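Local coordinates for protein Mono(ADP-ribosyl)transferase SpvB (Salmonella typhimurium, PDB 2GWM) that probably transfers ADP-ribose from NAD(+) to an arginine of host actin, blocking filament assembly, through the C-terminal toxin domain described here, at residues G82-K87 with W118-I123; K107-T112 with F151-K156; Y127-H132 with N195-N200; V163-Q168 with R189-I194. One frame throughout, in Å; residues are numbered along the deposited sequence.

Contact 1: residues G82-K87 with W118-I123; sequences GLKLDK and WINDTI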
loop_
_atom_site.group_PDB
_atom_site.type_symbol
_atom_site.label_atom_id
_atom_site.label_comp_id
_atom_site.label_asym_id
_atom_site.label_seq_id
_atom_site.Cartn_x
_atom_site.Cartn_y
_atom_site.Cartn_z
ATOM N N GLY A 82 8.118 4.768 -1.034
ATOM C CA GLY A 82 8.648 5.683 -0.026
ATOM C C GLY A 82 7.724 5.705 1.181
ATOM O O GLY A 82 6.468 5.801 1.008
ATOM N N LEU A 83 8.282 5.569 2.388
ATOM C CA LEU A 83 7.568 5.626 3.691
ATOM C C LEU A 83 8.226 6.620 4.644
ATOM O O LEU A 83 9.436 6.835 4.640
ATOM C CB LEU A 83 7.549 4.257 4.427
ATOM C CG LEU A 83 6.820 3.022 3.954
ATOM C CD1 LEU A 83 6.942 1.939 5.003
ATOM C CD2 LEU A 83 5.373 3.322 3.701
ATOM N N LYS A 84 7.436 7.199 5.532
ATOM C CA LYS A 84 7.949 7.957 6.617
ATOM C C LYS A 84 7.906 7.037 7.789
ATOM O O LYS A 84 6.801 6.736 8.315
ATOM C CB LYS A 84 7.060 9.164 6.835
ATOM C CG LYS A 84 7.616 10.125 7.766
ATOM C CD LYS A 84 6.706 11.320 7.919
ATOM C CE LYS A 84 7.463 12.470 8.541
ATOM N NZ LYS A 84 8.358 12.053 9.695
ATOM N N LEU A 85 9.064 6.528 8.205
ATOM C CA LEU A 85 9.158 5.676 9.388
ATOM C C LEU A 85 9.784 6.306 10.594
ATOM O O LEU A 85 9.758 5.690 11.655
ATOM C CB LEU A 85 9.932 4.391 9.101
ATOM C CG LEU A 85 9.360 3.381 8.141
ATOM C CD1 LEU A 85 10.334 2.173 8.079
ATOM C CD2 LEU A 85 7.953 2.965 8.552
ATOM N N ASP A 86 10.316 7.524 10.496
ATOM C CA ASP A 86 11.045 8.112 11.595
ATOM C C ASP A 86 10.201 8.958 12.544
ATOM O O ASP A 86 10.767 9.670 13.376
ATOM C CB ASP A 86 12.248 8.908 11.073
ATOM C CG ASP A 86 13.300 8.019 10.505
ATOM O OD1 ASP A 86 13.613 7.028 11.137
ATOM O OD2 ASP A 86 13.848 8.310 9.441
ATOM N N LYS A 87 8.882 8.803 12.476
ATOM C CA LYS A 87 7.963 9.449 13.443
ATOM C C LYS A 87 8.070 8.745 14.799
ATOM O O LYS A 87 8.021 7.516 14.853
ATOM C CB LYS A 87 6.518 9.354 12.965
ATOM C CG LYS A 87 6.268 9.780 11.516
ATOM C CD LYS A 87 4.819 10.168 11.193
ATOM C CE LYS A 87 3.796 9.197 11.753
ATOM N NZ LYS A 87 2.414 9.799 11.829
ATOM N N TRP A 118 8.643 7.723 -4.334
ATOM C CA TRP A 118 8.593 9.083 -3.837
ATOM C C TRP A 118 9.479 9.172 -2.634
ATOM O O TRP A 118 9.376 8.436 -1.661
ATOM C CB TRP A 118 7.156 9.494 -3.511
ATOM C CG TRP A 118 6.422 9.720 -4.838
ATOM C CD1 TRP A 118 6.007 8.754 -5.729
ATOM C CD2 TRP A 118 6.132 10.966 -5.434
ATOM N NE1 TRP A 118 5.426 9.348 -6.822
ATOM C CE2 TRP A 118 5.493 10.705 -6.665
ATOM C CE3 TRP A 118 6.308 12.286 -5.037
ATOM C CZ2 TRP A 118 5.049 11.713 -7.496
ATOM C CZ3 TRP A 118 5.871 13.295 -5.867
ATOM C CH2 TRP A 118 5.239 13.001 -7.086
ATOM N N ILE A 119 10.399 10.106 -2.721
ATOM C CA ILE A 119 11.412 10.270 -1.663
ATOM C C ILE A 119 10.768 10.520 -0.306
ATOM O O ILE A 119 9.773 11.266 -0.196
ATOM C CB ILE A 119 12.333 11.388 -2.052
ATOM C CG1 ILE A 119 13.168 11.029 -3.298
ATOM C CG2 ILE A 119 13.241 11.803 -0.847
ATOM C CD1 ILE A 119 13.895 12.159 -3.921
ATOM N N ASN A 120 11.288 9.840 0.701
ATOM C CA ASN A 120 10.903 9.967 2.066
ATOM C C ASN A 120 12.054 9.461 2.928
ATOM O O ASN A 120 13.109 9.116 2.391
ATOM C CB ASN A 120 9.643 9.133 2.337
ATOM C CG ASN A 120 8.722 9.752 3.326
ATOM O OD1 ASN A 120 9.148 10.314 4.354
ATOM N ND2 ASN A 120 7.379 9.653 3.034
ATOM N N ASP A 121 11.877 9.419 4.241
ATOM C CA ASP A 121 12.989 8.942 5.077
ATOM C C ASP A 121 13.415 7.504 4.787
ATOM O O ASP A 121 14.576 7.145 4.955
ATOM C CB ASP A 121 12.807 9.233 6.577
ATOM C CG ASP A 121 11.696 8.429 7.296
ATOM O OD1 ASP A 121 11.615 7.202 7.088
ATOM O OD2 ASP A 121 10.933 9.062 8.119
ATOM N N THR A 122 12.482 6.704 4.315
ATOM C CA THR A 122 12.709 5.313 4.006
ATOM C C THR A 122 12.277 5.008 2.580
ATOM O O THR A 122 11.143 5.338 2.181
ATOM C CB THR A 122 11.917 4.439 4.988
ATOM O OG1 THR A 122 12.310 4.728 6.303
ATOM C CG2 THR A 122 12.114 2.994 4.699
ATOM N N ILE A 123 13.122 4.366 1.804
ATOM C CA ILE A 123 12.774 3.856 0.512
ATOM C C ILE A 123 12.755 2.356 0.611
ATOM O O ILE A 123 13.722 1.707 1.007
ATOM C CB ILE A 123 13.802 4.234 -0.585
ATOM C CG1 ILE A 123 14.083 5.736 -0.624
ATOM C CG2 ILE A 123 13.358 3.756 -1.961
ATOM C CD1 ILE A 123 12.886 6.596 -0.735
HETATM O O HOH W 1 6.409 6.072 -3.225
HETATM O O HOH W 2 6.825 8.913 -0.091
HETATM O O HOH W 3 10.561 11.625 8.311
#
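The carboxylate of Asp-121 grips the backbone of Leu-85 and Asp-86 with both oxygens. Asp-121 OD1 takes the N-H of Leu-85 N at 2.9 Å on its syn lone pair, in a nearly straight bond (168°), while Asp-121 OD2 receives Asp-86 N, also at 2.9 Å, from the syn side but 34° out of the carboxylate plane. With chi1 at 70°, CG of Asp-121 sits between its own backbone N and carbonyl carbon, which turns the acid onto the two amides. Thr-122 OG1 gives Asp-121 OD1 a second donor at 2.7 Å. Asp-86 OD2 comes within 3.3 Å of Asp-121 OD2, a proximity of like charges that Arg-192 probably offsets, by a salt bridge to Asp-86 OD1 and a long, weak ion pair with Asp-121 OD1. A water joins Lys-84 NZ to Asp-121 OD2.

This clasp closes the end of an antiparallel ladder between edge strand 78-83 and strand 122-127 of the ADP-ribosyltransferase core, where Leu-83 and Thr-122 form a hydrogen-bonded pair through both amides. Beside them Gly-82 CA lies 3.3 Å from Trp-118 O, a CA-H...O approach that suits glycine, which has no CB to set against that carbonyl. Asn-120 lays CB against Leu-83 O. Farther out, Leu-85 CD1 lies 3.7 Å from Thr-122 OG1, and Leu-85 also packs on Val-93, Leu-94 and Tyr-97 of helix 91-97.

Contact 2: residues K107-T112 with F151-K156; sequences KAFMST and FPPNTK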
loop_
_atom_site.group_PDB
_atom_site.type_symbol
_atom_site.label_atom_id
_atom_site.label_comp_id
_atom_site.label_asym_id
_atom_site.label_seq_id
_atom_site.Cartn_x
_atom_site.Cartn_y
_atom_site.Cartn_z
ATOM N N LYS A 107 -1.442 -5.357 6.981
ATOM C CA LYS A 107 -2.879 -5.629 7.090
ATOM C C LYS A 107 -3.786 -4.880 6.128
ATOM O O LYS A 107 -4.928 -5.254 5.952
ATOM C CB LYS A 107 -3.335 -5.358 8.506
ATOM C CG LYS A 107 -2.711 -6.380 9.488
ATOM C CD LYS A 107 -3.306 -6.208 10.856
ATOM C CE LYS A 107 -2.546 -7.030 11.885
ATOM N NZ LYS A 107 -2.805 -8.538 11.825
ATOM N N ALA A 108 -3.286 -3.822 5.570
ATOM C CA ALA A 108 -4.011 -2.938 4.700
ATOM C C ALA A 108 -3.750 -3.324 3.232
ATOM O O ALA A 108 -2.831 -4.091 2.913
ATOM C CB ALA A 108 -3.543 -1.500 4.955
ATOM N N PHE A 109 -4.472 -2.679 2.315
ATOM C CA PHE A 109 -4.060 -2.695 0.920
ATOM C C PHE A 109 -2.680 -2.017 0.879
ATOM O O PHE A 109 -2.449 -1.059 1.611
ATOM C CB PHE A 109 -5.056 -1.975 0.062
ATOM C CG PHE A 109 -6.347 -2.724 -0.172
ATOM C CD1 PHE A 109 -6.497 -3.503 -1.283
ATOM C CD2 PHE A 109 -7.375 -2.669 0.724
ATOM C CE1 PHE A 109 -7.682 -4.164 -1.525
ATOM C CE2 PHE A 109 -8.558 -3.354 0.506
ATOM C CZ PHE A 109 -8.671 -4.131 -0.571
ATOM N N MET A 110 -1.806 -2.526 0.058
ATOM C CA MET A 110 -0.408 -2.019 -0.015
ATOM C C MET A 110 -0.163 -1.408 -1.391
ATOM O O MET A 110 -0.238 -2.087 -2.390
ATOM C CB MET A 110 0.607 -3.109 0.290
ATOM C CG MET A 110 2.054 -2.545 0.361
ATOM S SD MET A 110 3.223 -3.896 0.648
ATOM C CE MET A 110 3.389 -4.660 -0.908
ATOM N N SER A 111 0.066 -0.093 -1.433
ATOM C CA SER A 111 0.307 0.607 -2.672
ATOM C C SER A 111 1.811 0.755 -2.942
ATOM O O SER A 111 2.562 1.110 -2.040
ATOM C CB SER A 111 -0.300 1.995 -2.585
ATOM O OG SER A 111 -0.057 2.723 -3.747
ATOM N N THR A 112 2.189 0.494 -4.172
ATOM C CA THR A 112 3.597 0.530 -4.607
ATOM C C THR A 112 3.637 1.070 -6.045
ATOM O O THR A 112 2.610 1.194 -6.681
ATOM C CB THR A 112 4.240 -0.874 -4.612
ATOM O OG1 THR A 112 3.716 -1.679 -5.678
ATOM C CG2 THR A 112 4.093 -1.563 -3.295
ATOM N N PHE A 151 -1.598 -4.117 -3.874
ATOM C CA PHE A 151 -1.697 -5.425 -3.288
ATOM C C PHE A 151 -2.870 -5.464 -2.334
ATOM O O PHE A 151 -3.126 -4.513 -1.631
ATOM C CB PHE A 151 -0.406 -5.718 -2.492
ATOM C CG PHE A 151 0.829 -5.921 -3.349
ATOM C CD1 PHE A 151 1.275 -7.168 -3.682
ATOM C CD2 PHE A 151 1.495 -4.834 -3.864
ATOM C CE1 PHE A 151 2.404 -7.353 -4.468
ATOM C CE2 PHE A 151 2.576 -5.003 -4.648
ATOM C CZ PHE A 151 3.029 -6.251 -4.951
ATOM N N PRO A 152 -3.562 -6.602 -2.292
ATOM C CA PRO A 152 -4.643 -6.718 -1.317
ATOM C C PRO A 152 -4.125 -6.877 0.074
ATOM O O PRO A 152 -2.915 -7.043 0.293
ATOM C CB PRO A 152 -5.370 -7.994 -1.760
ATOM C CG PRO A 152 -4.284 -8.846 -2.333
ATOM C CD PRO A 152 -3.378 -7.827 -3.047
ATOM N N PRO A 153 -5.019 -6.814 1.059
ATOM C CA PRO A 153 -4.623 -6.952 2.466
ATOM C C PRO A 153 -3.852 -8.225 2.774
ATOM O O PRO A 153 -4.083 -9.258 2.150
ATOM C CB PRO A 153 -5.967 -6.944 3.206
ATOM C CG PRO A 153 -6.831 -6.198 2.351
ATOM C CD PRO A 153 -6.467 -6.575 0.948
ATOM N N ASN A 154 -2.945 -8.122 3.773
ATOM C CA ASN A 154 -2.191 -9.211 4.351
ATOM C C ASN A 154 -1.020 -9.660 3.489
ATOM O O ASN A 154 -0.634 -10.817 3.551
ATOM C CB ASN A 154 -3.045 -10.398 4.750
ATOM C CG ASN A 154 -4.189 -9.985 5.602
ATOM O OD1 ASN A 154 -4.003 -9.221 6.548
ATOM N ND2 ASN A 154 -5.398 -10.476 5.256
ATOM N N THR A 155 -0.422 -8.730 2.751
ATOM C CA THR A 155 0.869 -9.047 2.102
ATOM C C THR A 155 1.915 -9.367 3.146
ATOM O O THR A 155 2.071 -8.646 4.113
ATOM C CB THR A 155 1.362 -7.879 1.247
ATOM O OG1 THR A 155 0.360 -7.423 0.318
ATOM C CG2 THR A 155 2.567 -8.269 0.454
ATOM N N LYS A 156 2.630 -10.466 2.936
ATOM C CA LYS A 156 3.734 -10.858 3.784
ATOM C C LYS A 156 5.053 -10.491 3.087
ATOM O O LYS A 156 5.273 -10.827 1.941
ATOM C CB LYS A 156 3.725 -12.343 4.008
ATOM C CG LYS A 156 4.532 -12.817 5.161
ATOM C CD LYS A 156 4.390 -14.308 5.322
ATOM C CE LYS A 156 3.073 -14.757 5.924
ATOM N NZ LYS A 156 2.969 -16.301 5.997
HETATM O O HOH W 4 -6.088 -7.424 6.946
HETATM O O HOH W 5 -3.616 -10.217 9.070
HETATM O O HOH W 6 -1.126 -5.920 2.052
#
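Strand 110-112, which pairs here with the end of strand 149-151 in the small antiparallel sheet of the ADP-ribosyltransferase fold, carries the predicted active-site residue Ser-111, first of the Ser-Thr-Ser motif of arginine-specific transferases. Arg-81, Ser-111 and Glu-148 are consistent with the family's R-S-E signature. Met-110 and Phe-151 form the hydrogen-bonded pair, Met-110 N meeting Phe-151 O and Phe-151 N meeting Met-110 O, each at 2.9 Å. Their side chains run the same way from the sheet. Met-110 is extended until chi3 (78°) bends the thioether, which brings CE over one face of the Phe-151 ring, 3.8 Å from its centroid and displaced toward the rim; SD stands obliquely farther off, a Met-aromatic contact. Thr-112 OG1 lies at the edge of the same ring, 3.7 Å from Phe-151 CE2, and is hydrogen-bonded to Met-149 O.

Beyond the pair, Pro-153 sets CD almost over the centre of the Phe-109 ring, 3.6 Å from the centroid and 10° off the normal, a CH-pi contact suited to a methylene polarised by the neighbouring ring nitrogen. Phe-109 also meets Tyr-11 and helix 50-69, so this stack ties the sheet to the helical part of the domain. The chain then turns at Asn-154, whose positive phi (78°) belongs to a G1 bulge in which Asn-154 and Thr-155 both face Asp-106. Asn-154 OD1 reaches Lys-107 O through one water.

Pairing through Met-110, packed with Phe-151 on the face opposite Ser-111, is consistent with fixing the strand from which Ser-111 OG and O reach Glu-148 OE2 and Arg-81 NH1.

Contact 3: residues Y127-H132 with N195-N200; sequences YLEKGH and NMRVLN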
loop_
_atom_site.group_PDB
_atom_site.type_symbol
_atom_site.label_atom_id
_atom_site.label_comp_id
_atom_site.label_asym_id
_atom_site.label_seq_id
_atom_site.Cartn_x
_atom_site.Cartn_y
_atom_site.Cartn_z
ATOM N N TYR A 127 11.166 -6.729 -3.771
ATOM C CA TYR A 127 11.259 -7.761 -4.775
ATOM C C TYR A 127 10.029 -8.641 -4.776
ATOM O O TYR A 127 9.499 -8.980 -3.727
ATOM C CB TYR A 127 12.493 -8.607 -4.553
ATOM C CG TYR A 127 13.766 -7.781 -4.796
ATOM C CD1 TYR A 127 14.101 -7.371 -6.080
ATOM C CD2 TYR A 127 14.567 -7.343 -3.738
ATOM C CE1 TYR A 127 15.249 -6.662 -6.329
ATOM C CE2 TYR A 127 15.699 -6.585 -3.963
ATOM C CZ TYR A 127 16.038 -6.218 -5.268
ATOM O OH TYR A 127 17.195 -5.466 -5.465
ATOM N N LEU A 128 9.646 -9.077 -5.954
ATOM C CA LEU A 128 8.457 -9.879 -6.150
ATOM C C LEU A 128 8.796 -11.145 -6.841
ATOM O O LEU A 128 9.639 -11.138 -7.707
ATOM C CB LEU A 128 7.464 -9.134 -7.054
ATOM C CG LEU A 128 7.050 -7.763 -6.527
ATOM C CD1 LEU A 128 6.097 -7.129 -7.533
ATOM C CD2 LEU A 128 6.425 -7.788 -5.122
ATOM N N GLU A 129 8.179 -12.244 -6.436
ATOM C CA GLU A 129 8.295 -13.509 -7.156
ATOM C C GLU A 129 7.062 -13.750 -8.001
ATOM O O GLU A 129 6.015 -13.168 -7.756
ATOM C CB GLU A 129 8.474 -14.673 -6.177
ATOM C CG GLU A 129 9.755 -14.679 -5.406
ATOM C CD GLU A 129 10.957 -14.549 -6.296
ATOM O OE1 GLU A 129 11.046 -15.383 -7.248
ATOM O OE2 GLU A 129 11.796 -13.636 -6.065
ATOM N N LYS A 130 7.190 -14.606 -9.003
ATOM C CA LYS A 130 6.115 -14.811 -9.988
ATOM C C LYS A 130 4.889 -15.297 -9.284
ATOM O O LYS A 130 4.995 -16.085 -8.383
ATOM C CB LYS A 130 6.526 -15.838 -11.013
ATOM C CG LYS A 130 7.512 -15.388 -12.031
ATOM C CD LYS A 130 7.845 -16.604 -12.902
ATOM C CE LYS A 130 9.129 -16.511 -13.696
ATOM N NZ LYS A 130 9.380 -17.768 -14.445
ATOM N N GLY A 131 3.729 -14.766 -9.642
ATOM C CA GLY A 131 2.446 -15.249 -9.099
ATOM C C GLY A 131 1.942 -14.471 -7.905
ATOM O O GLY A 131 0.955 -14.849 -7.252
ATOM N N HIS A 132 2.651 -13.384 -7.588
ATOM C CA HIS A 132 2.282 -12.532 -6.468
ATOM C C HIS A 132 0.913 -11.870 -6.742
ATOM O O HIS A 132 0.458 -11.860 -7.877
ATOM C CB HIS A 132 3.350 -11.465 -6.263
ATOM C CG HIS A 132 3.452 -10.511 -7.409
ATOM N ND1 HIS A 132 2.601 -9.441 -7.544
ATOM C CD2 HIS A 132 4.260 -10.489 -8.497
ATOM C CE1 HIS A 132 2.893 -8.786 -8.651
ATOM N NE2 HIS A 132 3.908 -9.391 -9.244
ATOM N N ASN A 195 15.576 -3.254 1.649
ATOM C CA ASN A 195 15.395 -4.271 0.609
ATOM C C ASN A 195 14.526 -5.366 1.213
ATOM O O ASN A 195 14.898 -5.991 2.207
ATOM C CB ASN A 195 16.747 -4.817 0.144
ATOM C CG ASN A 195 17.619 -3.758 -0.436
ATOM O OD1 ASN A 195 18.759 -3.483 0.076
ATOM N ND2 ASN A 195 17.166 -3.199 -1.531
ATOM N N MET A 196 13.397 -5.599 0.578
ATOM C CA MET A 196 12.348 -6.497 1.063
ATOM C C MET A 196 11.959 -7.459 -0.021
ATOM O O MET A 196 12.199 -7.213 -1.201
ATOM C CB MET A 196 11.039 -5.722 1.368
ATOM C CG MET A 196 11.180 -4.654 2.287
ATOM S SD MET A 196 9.581 -4.010 2.652
ATOM C CE MET A 196 9.811 -3.633 4.316
ATOM N N ARG A 197 11.236 -8.527 0.364
ATOM C CA ARG A 197 10.730 -9.480 -0.602
ATOM C C ARG A 197 9.331 -9.902 -0.212
ATOM O O ARG A 197 9.105 -10.247 0.953
ATOM C CB ARG A 197 11.621 -10.713 -0.669
ATOM C CG ARG A 197 11.228 -11.707 -1.723
ATOM C CD ARG A 197 12.286 -12.812 -1.925
ATOM N NE ARG A 197 13.588 -12.247 -2.123
ATOM C CZ ARG A 197 14.059 -11.763 -3.257
ATOM N NH1 ARG A 197 13.391 -11.878 -4.390
ATOM N NH2 ARG A 197 15.212 -11.119 -3.205
ATOM N N VAL A 198 8.396 -9.835 -1.152
ATOM C CA VAL A 198 7.037 -10.374 -0.879
ATOM C C VAL A 198 7.102 -11.897 -0.878
ATOM O O VAL A 198 7.675 -12.481 -1.785
ATOM C CB VAL A 198 6.017 -9.834 -1.890
ATOM C CG1 VAL A 198 4.660 -10.551 -1.713
ATOM C CG2 VAL A 198 5.818 -8.353 -1.709
ATOM N N LEU A 199 6.578 -12.547 0.174
ATOM C CA LEU A 199 6.440 -13.990 0.231
ATOM C C LEU A 199 5.066 -14.411 -0.242
ATOM O O LEU A 199 4.097 -14.102 0.428
ATOM C CB LEU A 199 6.692 -14.515 1.665
ATOM C CG LEU A 199 8.008 -14.068 2.294
ATOM C CD1 LEU A 199 8.164 -14.447 3.780
ATOM C CD2 LEU A 199 9.170 -14.674 1.526
ATOM N N ASN A 200 4.988 -15.054 -1.401
ATOM C CA ASN A 200 3.705 -15.560 -1.962
ATOM C C ASN A 200 3.192 -16.768 -1.218
ATOM O O ASN A 200 3.998 -17.528 -0.723
ATOM C CB ASN A 200 3.901 -15.985 -3.400
ATOM C CG ASN A 200 4.268 -14.853 -4.305
ATOM O OD1 ASN A 200 4.762 -15.123 -5.427
ATOM N ND2 ASN A 200 4.077 -13.601 -3.866
ATOM O OXT ASN A 200 1.964 -17.045 -1.179
HETATM O O HOH W 7 6.496 -12.239 -4.271
#
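This is a parallel strand pairing in which the end of strand 122-127 lies beside strand 192-198, close to the C-terminus. Tyr-127 bridges Arg-197: Tyr-127 N goes to Met-196 O at 2.8 Å, and Tyr-127 O receives Val-198 N at 2.9 Å. On the face shared by these two residues, the guanidinium of Arg-197 folds back over Tyr-127, its chain bent at chi3 (-51°), with NH1 3.4 Å from Tyr-127 CB. Phenol ring and guanidinium are nearly parallel, 7° apart, but Tyr-127 CB lies over one face of the guanidinium, while NH2 meets the ring obliquely. Arg-197 NH1 also makes a salt bridge to Glu-129 OE2 at 2.9 Å, bent enough (124°) to be weak as a hydrogen bond. A run of alternating charges, Arg-77, Glu-129, Arg-197, Glu-160, thus passes along the edge of the ADP-ribosyltransferase core's mixed sheet, from loop to strands 192-198 and 155-164.

Leu-128 and Val-198 point the same way and touch through CD2 and CG2 at 3.5 Å, branched apolar groups suited to the interior, where Leu-128 also meets Met-149. The chains part at Glu-129, where a water spans Glu-129 N and Val-198 O. Asn-200 then packs against the type II turn from Glu-129 to His-132, in which Gly-131 takes the positive-phi position that its lack of a side chain allows. Leu-128 CD1 lies over one face of the His-132 imidazole, 3.6 Å above its plane.

Contact 4: residues V163-Q168 with R189-I194; sequences VNCGSQ and RIKRII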
loop_
_atom_site.group_PDB
_atom_site.type_symbol
_atom_site.label_atom_id
_atom_site.label_comp_id
_atom_site.label_asym_id
_atom_site.label_seq_id
_atom_site.Cartn_x
_atom_site.Cartn_y
_atom_site.Cartn_z
ATOM N N VAL A 163 20.043 -0.575 4.349
ATOM C CA VAL A 163 21.212 0.187 3.931
ATOM C C VAL A 163 20.987 1.592 4.405
ATOM O O VAL A 163 20.167 2.309 3.810
ATOM C CB VAL A 163 21.307 0.178 2.392
ATOM C CG1 VAL A 163 22.571 0.692 1.965
ATOM C CG2 VAL A 163 21.095 -1.307 1.858
ATOM N N ASN A 164 21.715 2.010 5.463
ATOM C CA ASN A 164 21.635 3.351 5.992
ATOM C C ASN A 164 22.365 4.362 5.143
ATOM O O ASN A 164 23.349 4.061 4.454
ATOM C CB ASN A 164 22.147 3.380 7.397
ATOM C CG ASN A 164 21.277 2.613 8.342
ATOM O OD1 ASN A 164 20.100 2.483 8.151
ATOM N ND2 ASN A 164 21.859 2.170 9.430
ATOM N N CYS A 165 21.880 5.593 5.207
ATOM C CA CYS A 165 22.501 6.674 4.536
ATOM C C CYS A 165 23.994 6.833 4.917
ATOM O O CYS A 165 24.386 6.451 6.023
ATOM C CB CYS A 165 21.712 7.981 4.718
ATOM S SG CYS A 165 21.489 8.523 6.376
ATOM N N GLY A 166 24.774 7.402 4.004
ATOM C CA GLY A 166 26.098 7.871 4.312
ATOM C C GLY A 166 27.209 6.870 4.069
ATOM O O GLY A 166 28.229 6.933 4.784
ATOM N N SER A 167 27.073 6.024 3.074
ATOM C CA SER A 167 28.153 5.157 2.588
ATOM C C SER A 167 28.091 5.059 1.072
ATOM O O SER A 167 27.120 5.459 0.442
ATOM C CB SER A 167 28.023 3.778 3.136
ATOM O OG SER A 167 26.893 3.149 2.583
ATOM N N GLN A 168 29.160 4.572 0.467
ATOM C CA GLN A 168 29.132 4.316 -0.952
ATOM C C GLN A 168 28.141 3.222 -1.298
ATOM O O GLN A 168 27.539 3.238 -2.349
ATOM C CB GLN A 168 30.549 3.975 -1.510
ATOM C CG GLN A 168 30.605 3.873 -3.015
ATOM C CD GLN A 168 30.065 5.072 -3.740
ATOM O OE1 GLN A 168 30.208 6.191 -3.270
ATOM N NE2 GLN A 168 29.562 4.849 -4.963
ATOM N N ARG A 189 17.105 13.851 2.273
ATOM C CA ARG A 189 16.114 13.461 3.285
ATOM C C ARG A 189 16.117 11.968 3.604
ATOM O O ARG A 189 15.575 11.550 4.603
ATOM C CB ARG A 189 14.689 13.753 2.779
ATOM C CG ARG A 189 14.425 15.227 2.566
ATOM C CD ARG A 189 13.039 15.497 1.864
ATOM N NE ARG A 189 11.985 14.834 2.609
ATOM C CZ ARG A 189 10.913 14.198 2.114
ATOM N NH1 ARG A 189 10.666 14.078 0.805
ATOM N NH2 ARG A 189 10.062 13.650 2.986
ATOM N N ILE A 190 16.754 11.163 2.764
ATOM C CA ILE A 190 16.657 9.729 2.884
ATOM C C ILE A 190 17.563 9.211 3.959
ATOM O O ILE A 190 18.788 9.484 3.917
ATOM C CB ILE A 190 16.928 9.011 1.544
ATOM C CG1 ILE A 190 15.944 9.509 0.466
ATOM C CG2 ILE A 190 16.870 7.505 1.674
ATOM C CD1 ILE A 190 16.323 9.058 -0.894
ATOM N N LYS A 191 16.992 8.425 4.868
ATOM C CA LYS A 191 17.741 7.843 5.945
ATOM C C LYS A 191 18.155 6.405 5.693
ATOM O O LYS A 191 19.205 5.941 6.135
ATOM C CB LYS A 191 16.931 7.895 7.227
ATOM C CG LYS A 191 17.691 7.458 8.454
ATOM C CD LYS A 191 17.271 8.376 9.615
ATOM C CE LYS A 191 18.253 8.340 10.746
ATOM N NZ LYS A 191 18.101 7.086 11.518
ATOM N N ARG A 192 17.363 5.682 4.917
ATOM C CA ARG A 192 17.623 4.283 4.702
ATOM C C ARG A 192 16.885 3.765 3.491
ATOM O O ARG A 192 15.844 4.300 3.068
ATOM C CB ARG A 192 17.221 3.495 5.940
ATOM C CG ARG A 192 15.701 3.470 6.071
ATOM C CD ARG A 192 15.262 2.806 7.360
ATOM N NE ARG A 192 15.661 3.478 8.600
ATOM C CZ ARG A 192 15.086 4.565 9.107
ATOM N NH1 ARG A 192 14.126 5.176 8.429
ATOM N NH2 ARG A 192 15.504 5.086 10.279
ATOM N N ILE A 193 17.456 2.727 2.926
ATOM C CA ILE A 193 16.819 1.822 1.997
ATOM C C ILE A 193 16.603 0.521 2.699
ATOM O O ILE A 193 17.490 0.002 3.349
ATOM C CB ILE A 193 17.686 1.609 0.682
ATOM C CG1 ILE A 193 17.975 2.930 -0.014
ATOM C CG2 ILE A 193 17.043 0.546 -0.249
ATOM C CD1 ILE A 193 19.160 2.811 -0.957
ATOM N N ILE A 194 15.405 -0.041 2.498
ATOM C CA ILE A 194 15.101 -1.345 3.019
ATOM C C ILE A 194 14.780 -2.192 1.820
ATOM O O ILE A 194 13.851 -1.931 1.083
ATOM C CB ILE A 194 13.945 -1.377 3.995
ATOM C CG1 ILE A 194 14.176 -0.404 5.128
ATOM C CG2 ILE A 194 13.785 -2.804 4.533
ATOM C CD1 ILE A 194 13.052 -0.355 6.139
HETATM O O HOH W 8 17.975 2.106 9.659
#
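Val-163 and Ile-193 make up the close-packed part of this contact, a hydrogen-bonded antiparallel pair whose two bonds are almost straight. Val-163 N meets Ile-193 O at 2.8 Å and Ile-193 N meets Val-163 O at 2.9 Å, with the N-H of the second pointing at its acceptor at 173°. Their beta-branched side chains, favoured in strands, leave the same face with Val-163 CB 4.3 Å from Ile-193 CB, and Val-163 goes on to meet Asp-169 and Gln-173 of helix 168-175.

The other face is wetter. Asn-164 and Arg-192, the next pair, lie side by side with amide and guanidinium planes nearly perpendicular (83°), and their polar ends are joined by a water: it donates to Asn-164 OD1 at 2.6 Å and accepts from Arg-192 NE at 2.9 Å. Beyond them the ladder ends with Cys-165 N bonded to Lys-191 O at 2.9 Å, the donor standing above the carbonyl plane. Cys-165 CB packs against Ile-190 O at 3.4 Å, after which the chain turns through Gly-166 to the N-cap of helix 168-175, where Ser-167 OG caps Phe-170 N.

This antiparallel pairing joins the end of strand 155-164 to the start of strand 192-198 in the mixed sheet. With chi1 at 71°, Arg-192 starts toward neighbouring strand 122-127, where NH1 bonds Thr-122 OG1; an acid of segment 82-87 holds NH2. Acceptors on all three nitrogens probably satisfy the buried charge and fix the guanidinium's rotation.

Overall arrangement
Contacts 1, 3 and 4 lie on the mixed sheet, and contact 2 connects it to the small antiparallel sheet. Contacts 1 and 4, with centres about 11 Å apart, are joined directly, Asp-121 O lying 2.7 Å from Lys-191 N. Contacts 2 and 3 (centres about 12 Å apart) also touch, Lys-156 O lying 2.8 Å from Leu-199 N. Strand 192-198 runs through both contact 3 and contact 4, and strand 155-164 is shared by contacts 2 and 4, whose centres are about 24 Å apart. Contact 2 borders the predicted active site: the side chain of Thr-112 is about 5 Å from that of Arg-81 and about 6 Å from that of Glu-148.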